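Conjugal transfer protein (Escherichia coli, PDB 5I97) is a VirB8-like protein that probably serves as an inner-membrane component of the pKM101 type IV secretion system in conjugal DNA transfer, this chain being its periplasmic domain. Local coordinates at residues Thr19-Ser24 against Tyr134-Met139; Tyr25-Asp30 against Leu97-Gly102; Gly57-Pro62 against Arg144-Leu149; Gly102-Arg107 against Met130-Lys135. All blocks are in the same frame, centred on the assembly; numbering follows the deposited sequence.

Contact 1: Thr19-Ser24 against Tyr134-Met139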
loop_
_atom_site.group_PDB
_atom_site.type_symbol
_atom_site.label_atom_id
_atom_site.label_comp_id
_atom_site.label_asym_id
_atom_site.label_seq_id
_atom_site.Cartn_x
_atom_site.Cartn_y
_atom_site.Cartn_z
ATOM N N THR A 19 26.804 -8.732 18.980
ATOM C CA THR A 19 27.532 -9.914 19.432
ATOM C C THR A 19 29.036 -9.829 19.146
ATOM O O THR A 19 29.820 -10.599 19.712
ATOM C CB THR A 19 26.973 -11.203 18.783
ATOM O OG1 THR A 19 27.262 -12.333 19.618
ATOM C CG2 THR A 19 27.581 -11.430 17.409
ATOM N N ARG A 20 29.447 -8.891 18.291
ATOM C CA ARG A 20 30.867 -8.732 17.977
ATOM C C ARG A 20 31.190 -7.376 17.352
ATOM O O ARG A 20 30.440 -6.863 16.523
ATOM C CB ARG A 20 31.320 -9.871 17.044
ATOM C CG ARG A 20 32.841 -10.024 16.855
ATOM C CD ARG A 20 33.172 -11.325 16.103
ATOM N NE ARG A 20 34.592 -11.474 15.790
ATOM C CZ ARG A 20 35.159 -11.095 14.647
ATOM N NH1 ARG A 20 34.426 -10.556 13.683
ATOM N NH2 ARG A 20 36.460 -11.269 14.459
ATOM N N ASP A 21 32.333 -6.816 17.724
ATOM C CA ASP A 21 32.803 -5.576 17.126
ATOM C C ASP A 21 33.359 -5.827 15.738
ATOM O O ASP A 21 34.457 -6.354 15.571
ATOM C CB ASP A 21 33.880 -4.912 17.975
ATOM C CG ASP A 21 33.361 -4.447 19.307
ATOM O OD1 ASP A 21 32.125 -4.342 19.438
ATOM O OD2 ASP A 21 34.185 -4.189 20.215
ATOM N N GLN A 22 32.562 -5.443 14.750
ATOM C CA GLN A 22 32.881 -5.498 13.317
ATOM C C GLN A 22 32.454 -4.308 12.507
ATOM O O GLN A 22 31.344 -3.825 12.643
ATOM C CB GLN A 22 32.189 -6.678 12.645
ATOM C CG GLN A 22 32.860 -7.943 12.369
ATOM C CD GLN A 22 31.881 -9.068 12.456
ATOM O OE1 GLN A 22 30.891 -8.932 13.117
ATOM N NE2 GLN A 22 32.026 -10.068 11.598
ATOM N N THR A 23 33.308 -3.906 11.583
ATOM C CA THR A 23 32.933 -2.908 10.619
ATOM C C THR A 23 31.911 -3.453 9.617
ATOM O O THR A 23 30.905 -2.800 9.356
ATOM C CB THR A 23 34.153 -2.382 9.884
ATOM O OG1 THR A 23 35.030 -1.758 10.827
ATOM C CG2 THR A 23 33.739 -1.356 8.846
ATOM N N SER A 24 32.138 -4.659 9.098
ATOM C CA SER A 24 31.244 -5.210 8.083
ATOM C C SER A 24 30.874 -6.660 8.326
ATOM O O SER A 24 31.536 -7.370 9.067
ATOM C CB SER A 24 31.865 -5.076 6.690
ATOM O OG SER A 24 31.123 -5.814 5.737
ATOM N N TYR A 134 29.463 -2.514 13.434
ATOM C CA TYR A 134 28.737 -3.404 14.323
ATOM C C TYR A 134 29.434 -3.402 15.676
ATOM O O TYR A 134 30.658 -3.462 15.748
ATOM C CB TYR A 134 28.638 -4.803 13.737
ATOM C CG TYR A 134 27.886 -4.893 12.422
ATOM C CD1 TYR A 134 28.496 -4.548 11.225
ATOM C CD2 TYR A 134 26.593 -5.385 12.373
ATOM C CE1 TYR A 134 27.827 -4.663 10.024
ATOM C CE2 TYR A 134 25.917 -5.503 11.176
ATOM C CZ TYR A 134 26.543 -5.147 10.001
ATOM O OH TYR A 134 25.884 -5.259 8.797
ATOM N N LYS A 135 28.653 -3.304 16.746
ATOM C CA LYS A 135 29.190 -3.325 18.099
ATOM C C LYS A 135 28.473 -4.304 19.000
ATOM O O LYS A 135 27.253 -4.268 19.122
ATOM C CB LYS A 135 29.104 -1.936 18.735
ATOM C CG LYS A 135 29.977 -0.870 18.120
ATOM C CD LYS A 135 31.439 -1.091 18.479
ATOM C CE LYS A 135 32.322 0.043 17.981
ATOM N NZ LYS A 135 33.770 -0.218 18.229
ATOM N N SER A 136 29.232 -5.201 19.609
ATOM C CA SER A 136 28.702 -5.963 20.723
ATOM C C SER A 136 28.585 -5.047 21.937
ATOM O O SER A 136 29.596 -4.555 22.456
ATOM C CB SER A 136 29.599 -7.152 21.045
ATOM O OG SER A 136 30.841 -6.706 21.558
ATOM N N LEU A 137 27.363 -4.798 22.382
ATOM C CA LEU A 137 27.176 -4.035 23.600
ATOM C C LEU A 137 26.216 -4.779 24.499
ATOM O O LEU A 137 25.574 -5.737 24.064
ATOM C CB LEU A 137 26.642 -2.636 23.305
ATOM C CG LEU A 137 27.499 -1.718 22.435
ATOM C CD1 LEU A 137 26.631 -0.640 21.848
ATOM C CD2 LEU A 137 28.668 -1.123 23.217
ATOM N N ALA A 138 26.145 -4.362 25.759
ATOM C CA ALA A 138 25.190 -4.956 26.672
ATOM C C ALA A 138 23.806 -4.779 26.072
ATOM O O ALA A 138 23.320 -3.657 25.945
ATOM C CB ALA A 138 25.279 -4.312 28.047
ATOM N N MET A 139 23.187 -5.877 25.668
ATOM C CA MET A 139 21.873 -5.810 25.054
ATOM C C MET A 139 20.849 -6.672 25.782
ATOM O O MET A 139 21.188 -7.690 26.376
ATOM C CB MET A 139 21.954 -6.198 23.574
ATOM C CG MET A 139 22.638 -5.137 22.714
ATOM S SD MET A 139 22.650 -5.501 20.944
ATOM C CE MET A 139 23.982 -6.728 20.907
#

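Contact 2: Tyr25-Asp30 against Leu97-Gly102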
loop_
_atom_site.group_PDB
_atom_site.type_symbol
_atom_site.label_atom_id
_atom_site.label_comp_id
_atom_site.label_asym_id
_atom_site.label_seq_id
_atom_site.Cartn_x
_atom_site.Cartn_y
_atom_site.Cartn_z
ATOM N N TYR A 25 29.805 -7.083 7.673
ATOM C CA TYR A 25 29.335 -8.457 7.710
ATOM C C TYR A 25 29.163 -9.001 6.303
ATOM O O TYR A 25 28.524 -10.028 6.109
ATOM C CB TYR A 25 28.003 -8.562 8.446
ATOM C CG TYR A 25 28.097 -8.999 9.879
ATOM C CD1 TYR A 25 28.248 -10.343 10.208
ATOM C CD2 TYR A 25 28.031 -8.076 10.913
ATOM C CE1 TYR A 25 28.335 -10.750 11.525
ATOM C CE2 TYR A 25 28.112 -8.473 12.232
ATOM C CZ TYR A 25 28.261 -9.813 12.532
ATOM O OH TYR A 25 28.351 -10.212 13.850
ATOM N N GLY A 26 29.690 -8.298 5.315
ATOM C CA GLY A 26 29.475 -8.731 3.954
ATOM C C GLY A 26 28.393 -7.916 3.266
ATOM O O GLY A 26 27.561 -7.269 3.921
ATOM N N ASP A 27 28.416 -7.947 1.940
ATOM C CA ASP A 27 27.529 -7.128 1.136
ATOM C C ASP A 27 26.053 -7.295 1.474
ATOM O O ASP A 27 25.361 -6.313 1.716
ATOM C CB ASP A 27 27.718 -7.444 -0.344
ATOM C CG ASP A 27 28.873 -6.702 -0.950
ATOM O OD1 ASP A 27 29.576 -5.991 -0.209
ATOM O OD2 ASP A 27 29.087 -6.835 -2.172
ATOM N N GLU A 28 25.578 -8.531 1.488
ATOM C CA GLU A 28 24.153 -8.775 1.574
ATOM C C GLU A 28 23.560 -8.410 2.923
ATOM O O GLU A 28 22.459 -7.847 2.995
ATOM C CB GLU A 28 23.863 -10.241 1.267
ATOM C CG GLU A 28 24.327 -10.688 -0.111
ATOM C CD GLU A 28 25.803 -11.061 -0.151
ATOM O OE1 GLU A 28 26.397 -11.334 0.915
ATOM O OE2 GLU A 28 26.370 -11.080 -1.262
ATOM N N ILE A 29 24.306 -8.703 3.981
ATOM C CA ILE A 29 23.876 -8.403 5.332
ATOM C C ILE A 29 23.973 -6.913 5.636
ATOM O O ILE A 29 23.052 -6.343 6.220
ATOM C CB ILE A 29 24.691 -9.193 6.361
ATOM C CG1 ILE A 29 24.535 -10.695 6.117
ATOM C CG2 ILE A 29 24.265 -8.818 7.767
ATOM C CD1 ILE A 29 25.366 -11.564 7.047
ATOM N N ASP A 30 25.084 -6.292 5.248
ATOM C CA ASP A 30 25.268 -4.854 5.411
ATOM C C ASP A 30 24.133 -4.095 4.726
ATOM O O ASP A 30 23.539 -3.197 5.305
ATOM C CB ASP A 30 26.597 -4.393 4.827
ATOM C CG ASP A 30 27.773 -4.745 5.695
ATOM O OD1 ASP A 30 27.591 -5.492 6.671
ATOM O OD2 ASP A 30 28.887 -4.273 5.391
ATOM N N LEU A 97 28.281 0.088 -1.463
ATOM C CA LEU A 97 29.006 -0.217 -0.240
ATOM C C LEU A 97 30.486 0.058 -0.362
ATOM O O LEU A 97 31.106 -0.230 -1.385
ATOM C CB LEU A 97 28.819 -1.687 0.161
ATOM C CG LEU A 97 27.415 -2.145 0.544
ATOM C CD1 LEU A 97 27.443 -3.562 1.037
ATOM C CD2 LEU A 97 26.809 -1.219 1.579
ATOM N N ASP A 98 31.042 0.605 0.707
ATOM C CA ASP A 98 32.475 0.660 0.893
ATOM C C ASP A 98 32.749 -0.037 2.220
ATOM O O ASP A 98 32.925 0.604 3.248
ATOM C CB ASP A 98 32.995 2.097 0.884
ATOM C CG ASP A 98 34.507 2.170 0.998
ATOM O OD1 ASP A 98 35.166 1.108 0.969
ATOM O OD2 ASP A 98 35.049 3.286 1.111
ATOM N N LYS A 99 32.780 -1.364 2.180
ATOM C CA LYS A 99 32.815 -2.168 3.393
ATOM C C LYS A 99 34.039 -1.965 4.303
ATOM O O LYS A 99 33.881 -1.937 5.514
ATOM C CB LYS A 99 32.716 -3.643 3.012
ATOM C CG LYS A 99 31.323 -4.087 2.620
ATOM C CD LYS A 99 31.229 -5.600 2.433
ATOM C CE LYS A 99 32.339 -6.153 1.526
ATOM N NZ LYS A 99 32.427 -5.495 0.182
ATOM N N PRO A 100 35.248 -1.787 3.741
ATOM C CA PRO A 100 36.377 -1.560 4.658
ATOM C C PRO A 100 36.280 -0.289 5.497
ATOM O O PRO A 100 36.891 -0.203 6.557
ATOM C CB PRO A 100 37.576 -1.473 3.718
ATOM C CG PRO A 100 37.191 -2.278 2.553
ATOM C CD PRO A 100 35.719 -2.028 2.367
ATOM N N HIS A 101 35.515 0.687 5.045
ATOM C CA HIS A 101 35.487 1.957 5.751
ATOM C C HIS A 101 34.158 2.196 6.438
ATOM O O HIS A 101 33.977 3.211 7.086
ATOM C CB HIS A 101 35.804 3.098 4.782
ATOM C CG HIS A 101 37.051 2.869 3.999
ATOM N ND1 HIS A 101 37.043 2.581 2.650
ATOM C CD2 HIS A 101 38.350 2.831 4.382
ATOM C CE1 HIS A 101 38.286 2.397 2.234
ATOM N NE2 HIS A 101 39.094 2.540 3.267
ATOM N N GLY A 102 33.240 1.250 6.305
ATOM C CA GLY A 102 31.934 1.390 6.903
ATOM C C GLY A 102 31.190 2.597 6.365
ATOM O O GLY A 102 30.559 3.324 7.120
#

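Contact 3: Gly57-Pro62 against Arg144-Leu149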
loop_
_atom_site.group_PDB
_atom_site.type_symbol
_atom_site.label_atom_id
_atom_site.label_comp_id
_atom_site.label_asym_id
_atom_site.label_seq_id
_atom_site.Cartn_x
_atom_site.Cartn_y
_atom_site.Cartn_z
ATOM N N GLY A 57 16.771 4.335 17.076
ATOM C CA GLY A 57 17.508 4.563 18.305
ATOM C C GLY A 57 18.498 3.455 18.621
ATOM O O GLY A 57 19.625 3.721 19.019
ATOM N N LEU A 58 18.074 2.209 18.449
ATOM C CA LEU A 58 18.939 1.071 18.736
ATOM C C LEU A 58 20.049 0.923 17.701
ATOM O O LEU A 58 21.086 0.352 17.987
ATOM C CB LEU A 58 18.131 -0.224 18.805
ATOM C CG LEU A 58 17.071 -0.312 19.899
ATOM C CD1 LEU A 58 16.285 -1.601 19.764
ATOM C CD2 LEU A 58 17.728 -0.226 21.271
ATOM N N MET A 59 19.825 1.457 16.506
ATOM C CA MET A 59 20.763 1.291 15.413
ATOM C C MET A 59 21.568 2.546 15.160
ATOM O O MET A 59 22.062 2.748 14.059
ATOM C CB MET A 59 20.031 0.886 14.137
ATOM C CG MET A 59 19.323 -0.442 14.231
ATOM S SD MET A 59 18.311 -0.722 12.781
ATOM C CE MET A 59 17.410 -2.173 13.299
ATOM N N SER A 60 21.704 3.390 16.175
ATOM C CA SER A 60 22.442 4.630 16.007
ATOM C C SER A 60 23.411 4.808 17.160
ATOM O O SER A 60 23.147 4.356 18.264
ATOM C CB SER A 60 21.495 5.844 15.957
ATOM O OG SER A 60 20.417 5.681 15.052
ATOM N N THR A 61 24.521 5.490 16.905
ATOM C CA THR A 61 25.353 5.985 17.975
ATOM C C THR A 61 24.557 7.081 18.680
ATOM O O THR A 61 23.658 7.676 18.089
ATOM C CB THR A 61 26.698 6.541 17.474
ATOM O OG1 THR A 61 26.463 7.603 16.548
ATOM C CG2 THR A 61 27.525 5.450 16.796
ATOM N N PRO A 62 24.859 7.333 19.956
ATOM C CA PRO A 62 24.079 8.352 20.666
ATOM C C PRO A 62 24.078 9.721 19.978
ATOM O O PRO A 62 23.077 10.435 20.050
ATOM C CB PRO A 62 24.777 8.426 22.027
ATOM C CG PRO A 62 25.351 7.065 22.220
ATOM C CD PRO A 62 25.736 6.563 20.858
ATOM N N ARG A 144 17.737 -7.262 21.288
ATOM C CA ARG A 144 18.230 -8.455 20.608
ATOM C C ARG A 144 17.309 -8.914 19.486
ATOM O O ARG A 144 17.763 -9.461 18.490
ATOM C CB ARG A 144 18.443 -9.583 21.614
ATOM C CG ARG A 144 19.912 -9.780 21.982
ATOM C CD ARG A 144 20.071 -10.561 23.280
ATOM N NE ARG A 144 19.391 -11.857 23.266
ATOM C CZ ARG A 144 19.582 -12.817 22.360
ATOM N NH1 ARG A 144 20.461 -12.665 21.377
ATOM N NH2 ARG A 144 18.901 -13.952 22.451
ATOM N N TYR A 145 16.017 -8.668 19.648
ATOM C CA TYR A 145 15.009 -9.102 18.692
ATOM C C TYR A 145 14.862 -8.077 17.572
ATOM O O TYR A 145 14.130 -8.291 16.615
ATOM C CB TYR A 145 13.681 -9.303 19.432
ATOM C CG TYR A 145 12.465 -9.751 18.634
ATOM C CD1 TYR A 145 12.212 -11.098 18.399
ATOM C CD2 TYR A 145 11.535 -8.826 18.178
ATOM C CE1 TYR A 145 11.075 -11.508 17.701
ATOM C CE2 TYR A 145 10.408 -9.225 17.477
ATOM C CZ TYR A 145 10.179 -10.564 17.246
ATOM O OH TYR A 145 9.055 -10.955 16.546
ATOM N N VAL A 146 15.591 -6.972 17.692
ATOM C CA VAL A 146 15.492 -5.854 16.758
ATOM C C VAL A 146 16.827 -5.596 16.086
ATOM O O VAL A 146 16.892 -5.386 14.879
ATOM C CB VAL A 146 15.003 -4.566 17.454
ATOM C CG1 VAL A 146 14.993 -3.413 16.488
ATOM C CG2 VAL A 146 13.614 -4.771 18.002
ATOM N N ASN A 147 17.887 -5.612 16.882
ATOM C CA ASN A 147 19.231 -5.327 16.404
ATOM C C ASN A 147 20.237 -6.350 16.938
ATOM O O ASN A 147 21.144 -5.996 17.687
ATOM C CB ASN A 147 19.631 -3.918 16.842
ATOM C CG ASN A 147 20.842 -3.404 16.121
ATOM O OD1 ASN A 147 21.142 -3.831 15.015
ATOM N ND2 ASN A 147 21.567 -2.497 16.758
ATOM N N PRO A 148 20.106 -7.620 16.512
ATOM C CA PRO A 148 20.866 -8.744 17.089
ATOM C C PRO A 148 22.370 -8.645 16.902
ATOM O O PRO A 148 23.118 -9.091 17.767
ATOM C CB PRO A 148 20.332 -9.960 16.334
ATOM C CG PRO A 148 19.083 -9.499 15.642
ATOM C CD PRO A 148 19.276 -8.047 15.375
ATOM N N LEU A 149 22.807 -8.061 15.794
ATOM C CA LEU A 149 24.227 -7.971 15.492
ATOM C C LEU A 149 24.808 -6.648 15.983
ATOM O O LEU A 149 25.976 -6.348 15.758
ATOM C CB LEU A 149 24.455 -8.143 13.994
ATOM C CG LEU A 149 23.966 -9.468 13.407
ATOM C CD1 LEU A 149 24.200 -9.517 11.904
ATOM C CD2 LEU A 149 24.698 -10.622 14.083
#

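Contact 4: Gly102-Arg107 against Met130-Lys135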
loop_
_atom_site.group_PDB
_atom_site.type_symbol
_atom_site.label_atom_id
_atom_site.label_comp_id
_atom_site.label_asym_id
_atom_site.label_seq_id
_atom_site.Cartn_x
_atom_site.Cartn_y
_atom_site.Cartn_z
ATOM N N GLY A 102 33.240 1.250 6.305
ATOM C CA GLY A 102 31.934 1.390 6.903
ATOM C C GLY A 102 31.190 2.597 6.365
ATOM O O GLY A 102 30.559 3.324 7.120
ATOM N N VAL A 103 31.305 2.834 5.065
ATOM C CA VAL A 103 30.621 3.941 4.417
ATOM C C VAL A 103 29.722 3.381 3.325
ATOM O O VAL A 103 30.108 2.457 2.615
ATOM C CB VAL A 103 31.618 4.959 3.839
ATOM C CG1 VAL A 103 30.914 5.980 2.993
ATOM C CG2 VAL A 103 32.369 5.640 4.964
ATOM N N ALA A 104 28.501 3.902 3.237
ATOM C CA ALA A 104 27.537 3.453 2.245
ATOM C C ALA A 104 26.778 4.632 1.651
ATOM O O ALA A 104 26.532 5.633 2.316
ATOM C CB ALA A 104 26.584 2.462 2.848
ATOM N N THR A 105 26.430 4.507 0.381
ATOM C CA THR A 105 25.639 5.506 -0.300
ATOM C C THR A 105 24.330 4.899 -0.738
ATOM O O THR A 105 24.314 3.922 -1.472
ATOM C CB THR A 105 26.359 6.053 -1.512
ATOM O OG1 THR A 105 27.542 6.725 -1.083
ATOM C CG2 THR A 105 25.471 7.022 -2.257
ATOM N N ILE A 106 23.228 5.460 -0.266
ATOM C CA ILE A 106 21.930 4.901 -0.585
ATOM C C ILE A 106 21.035 5.920 -1.293
ATOM O O ILE A 106 20.738 6.987 -0.756
ATOM C CB ILE A 106 21.242 4.374 0.684
ATOM C CG1 ILE A 106 22.062 3.211 1.250
ATOM C CG2 ILE A 106 19.812 3.954 0.397
ATOM C CD1 ILE A 106 21.401 2.472 2.382
ATOM N N ARG A 107 20.594 5.575 -2.495
ATOM C CA ARG A 107 19.674 6.426 -3.231
ATOM C C ARG A 107 18.261 5.913 -3.084
ATOM O O ARG A 107 17.978 4.747 -3.361
ATOM C CB ARG A 107 20.079 6.494 -4.695
ATOM C CG ARG A 107 21.358 7.260 -4.889
ATOM C CD ARG A 107 21.691 7.458 -6.344
ATOM N NE ARG A 107 22.798 8.400 -6.502
ATOM C CZ ARG A 107 24.072 8.128 -6.238
ATOM N NH1 ARG A 107 24.423 6.940 -5.765
ATOM N NH2 ARG A 107 24.993 9.063 -6.425
ATOM N N MET A 130 26.107 7.295 4.577
ATOM C CA MET A 130 26.027 6.712 5.906
ATOM C C MET A 130 27.353 6.134 6.364
ATOM O O MET A 130 28.097 5.563 5.573
ATOM C CB MET A 130 24.960 5.620 5.921
ATOM C CG MET A 130 23.675 6.007 5.212
ATOM S SD MET A 130 22.509 4.650 5.138
ATOM C CE MET A 130 22.298 4.276 6.877
ATOM N N GLY A 131 27.641 6.280 7.650
ATOM C CA GLY A 131 28.745 5.574 8.272
ATOM C C GLY A 131 28.153 4.492 9.151
ATOM O O GLY A 131 27.138 4.720 9.797
ATOM N N TYR A 132 28.734 3.300 9.137
ATOM C CA TYR A 132 28.201 2.214 9.940
ATOM C C TYR A 132 29.279 1.272 10.482
ATOM O O TYR A 132 30.442 1.327 10.085
ATOM C CB TYR A 132 27.177 1.418 9.136
ATOM C CG TYR A 132 27.765 0.621 8.006
ATOM C CD1 TYR A 132 28.027 1.209 6.786
ATOM C CD2 TYR A 132 28.065 -0.726 8.161
ATOM C CE1 TYR A 132 28.570 0.485 5.752
ATOM C CE2 TYR A 132 28.603 -1.454 7.141
ATOM C CZ TYR A 132 28.855 -0.849 5.938
ATOM O OH TYR A 132 29.393 -1.582 4.902
ATOM N N GLU A 133 28.891 0.522 11.509
ATOM C CA GLU A 133 29.759 -0.434 12.185
ATOM C C GLU A 133 28.895 -1.393 12.999
ATOM O O GLU A 133 27.721 -1.112 13.242
ATOM C CB GLU A 133 30.753 0.288 13.096
ATOM C CG GLU A 133 30.102 1.107 14.198
ATOM C CD GLU A 133 31.116 1.748 15.124
ATOM O OE1 GLU A 133 32.262 1.978 14.686
ATOM O OE2 GLU A 133 30.767 2.022 16.292
ATOM N N TYR A 134 29.463 -2.514 13.434
ATOM C CA TYR A 134 28.737 -3.404 14.323
ATOM C C TYR A 134 29.434 -3.402 15.676
ATOM O O TYR A 134 30.658 -3.462 15.748
ATOM C CB TYR A 134 28.638 -4.803 13.737
ATOM C CG TYR A 134 27.886 -4.893 12.422
ATOM C CD1 TYR A 134 28.496 -4.548 11.225
ATOM C CD2 TYR A 134 26.593 -5.385 12.373
ATOM C CE1 TYR A 134 27.827 -4.663 10.024
ATOM C CE2 TYR A 134 25.917 -5.503 11.176
ATOM C CZ TYR A 134 26.543 -5.147 10.001
ATOM O OH TYR A 134 25.884 -5.259 8.797
ATOM N N LYS A 135 28.653 -3.304 16.746
ATOM C CA LYS A 135 29.190 -3.325 18.099
ATOM C C LYS A 135 28.473 -4.304 19.000
ATOM O O LYS A 135 27.253 -4.268 19.122
ATOM C CB LYS A 135 29.104 -1.936 18.735
ATOM C CG LYS A 135 29.977 -0.870 18.120
ATOM C CD LYS A 135 31.439 -1.091 18.479
ATOM C CE LYS A 135 32.322 0.043 17.981
ATOM N NZ LYS A 135 33.770 -0.218 18.229
#

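Contact 1: Thr19-Ser24 against Tyr134-Met139
Tyr-134 pairs with Gln-22 in a single antiparallel bridge, a hydrogen-bonded pair that joins the N-terminal arm 19-24 to the end of the third sheet strand. Gln-22 N donates to Tyr-134 O at 2.9 Å, approaching from above the carbonyl plane instead of along a lone pair. The return bond, from Tyr-134 N to Gln-22 O, is modelled so short that its exact length is doubtful. With CG anti to the carbonyl carbon (chi1 -62°), the tyrosine ring lies alongside the arm, its edge toward Gln-22 O and Thr-23 O; CD1 lies 3.5 Å from Thr-23 O. Its hydroxyl binds Asp-30 on helix 27-42. A leucine in place of Tyr-134 would probably leave Asp-30 without this hydroxyl partner and the two carbonyls without the ring edge beside them.

At Lys-135 the aliphatic chain crosses the Asp-21 carboxylate, CD coming 3.5 Å from Asp-21 OD1. The bend at chi2 (-73°) leaves NZ 4.5 Å from Asp-21 OD2, beyond a salt bridge but probably close enough for mild attraction. Ser-136 then grips the same carboxylate: its N donates to Asp-21 OD1 at 3.0 Å, nearly in line with the C-O bond, and its OG adds a weak bond of 3.4 Å. Ser-136 CB meanwhile packs 3.3 Å from Arg-20 N. Met-139 adds a light touch, its CE near Thr-19 N.

The arm thus runs beside the exit of strand 124-134, leading into helix 27-42, while the Tyr-134 ring meets Tyr-25 and Phe-151 edge-to-face and Lys-135 lies against Arg-152 of strand 151-160.

Contact 2: Tyr25-Asp30 against Leu97-Gly102
Gly-26 and Lys-99 face each other across 7.4 Å between their CA atoms, where the first turn of helix 27-42 sits against the loop joining strands 86-98 and 103-114, at one edge of the NTF2-like VirB8 domain. Gly-26 is the N-cap, at a positive phi (101°) where a side chain would collide with the preceding carbonyl oxygen. Its own O accepts from Asp-30 N, the first bond of the helix. The other segment leaves strand 86-98 after Asp-98 and turns, with His-101 ND1 donating to Asp-98 OD2 across the turn.

Lys-99 makes the polar part of the contact. Its chain starts out extended, then bends at chi3 and chi4 (-50° and -54°), which brings the ammonium round to Asp-27. The resulting salt bridge, Lys-99 NZ to Asp-27 OD1 at 2.9 Å, meets the carboxylate on its syn side but out of its plane, the two side chains crossing at about a right angle. Upstream of the charge, Lys-99 CD rests 3.8 Å from Gly-26 C and CG lies 3.7 Å from Asp-30 OD2. The Asp-27 carboxylate, in the first helical turn, is probably also favoured by the positive end of the helix dipole.

Asp-30 points at the other segment, yet its oxygens are engaged by nearer polar groups: OD1 accepts from Tyr-25 N at 2.9 Å as well as from Tyr-134, and OD2 bonds Ser-24 and Tyr-132. Leu-97 supplies the apolar part, its CD1 lying 4.0 Å from Asp-30 CB and 3.5 Å from Asp-27 OD1.

Contact 3: Gly57-Pro62 against Arg144-Leu149
Leu-58 and Met-59 meet Val-146 and Asn-147 where the end of helix 49-58 packs on the loop between helix 141-144 and strand 151-160, part of the helical layer over the sheet of this NTF2-like domain. Leu-58, the last helical residue, has CG anti to its carbonyl carbon and stretches CD1 across the valine at about a right angle, 4.0 Å from Val-146 CG1. This Val-146 methyl, placed opposite the valine's own backbone N (chi1 177°), is the one turned to the leucine.

Met-59, the first residue to leave helical geometry, runs straight beyond CG, chi2 and chi3 being 172° and -171°. The extended chain does two things. Near its root, CG packs 3.8 Å from Asn-147 CG, the two side chains crossing obliquely. At its end, CE reaches the other backbone, 3.6 Å from Val-146 O and 4.2 Å from Val-146 CG1. Trp-33, Tyr-37 and Phe-151 also touch this buried methionine. An alanine at Met-59 would probably open a gap between Val-146, Asn-147 and these aromatic rings, leaving the loop less firmly seated against the helix end.

The buried Asn-147 amide is tied to the neighbouring strand, ND2 donating to Phe-151 O. On the side of the helix end, the same ND2 comes 3.1 Å from Leu-58 O.

Contact 4: Gly102-Arg107 against Met130-Lys135
The open end of the beta hairpin formed by strands 103-114 and 124-134, central strands of the NTF2-like antiparallel sheet, brings Gly-102, Val-103 and Ala-104 against Tyr-132, Gly-131 and Met-130. Val-103 and Gly-131 form a non-hydrogen-bonded pair; Ala-104 and Met-130 form the hydrogen-bonded one, with Ala-104 N to Met-130 O at 2.9 Å and Met-130 N to Ala-104 O at 2.8 Å. Over the short segments 103-107 and 130-134 the antiparallel strands are strongly twisted, their directions 134° apart. Beyond the two pairs, Tyr-132 N donates to Gly-102 O at 2.7 Å.

Gly-102 belongs to a G1 beta bulge, in which it and Val-103 together face Asp-98 on the adjoining strand. Its positive phi suits glycine, and any CB would strike Tyr-132 O. With CG wedged between backbone N and carbonyl carbon (chi1 69°), Tyr-132 swings its ring over the glycine, whose CA makes a CH-pi contact 3.9 Å from the ring centroid, over the face. Tyr-132 CE1 continues to Ala-104 CB at 4.0 Å.

Met-130, on the same face as Ala-104, is buried against Leu-34 and Tyr-37 of helix 27-42. Its chain bends at chi3 (58°) and crosses the isoleucine obliquely, SD lying 3.7 Å from Ile-106 CD1.

Overall arrangement
Contacts 2 and 4 lie closest, their centres about 8 Å apart; contact 1 is centred about 14 Å from each of them and about 10 Å from contact 3. Contact 4 joins two central strands of the four-stranded sheet and contact 2 the turn beside them, sharing Gly-102; contact 1 shares Tyr-134 and Lys-135 with contact 4. Asp-30, near the start of helix 27-42, ties contacts 1, 2 and 4 together through Ser-24, Tyr-132 and Tyr-134. Contact 3 settles the loop before strand 151-160, reaching contact 1 through Met-139 and Leu-149. Along the chain contact 1 encloses contact 2 and crosses contact 3, so N-terminal arm, helices and sheet are knit into one compact domain.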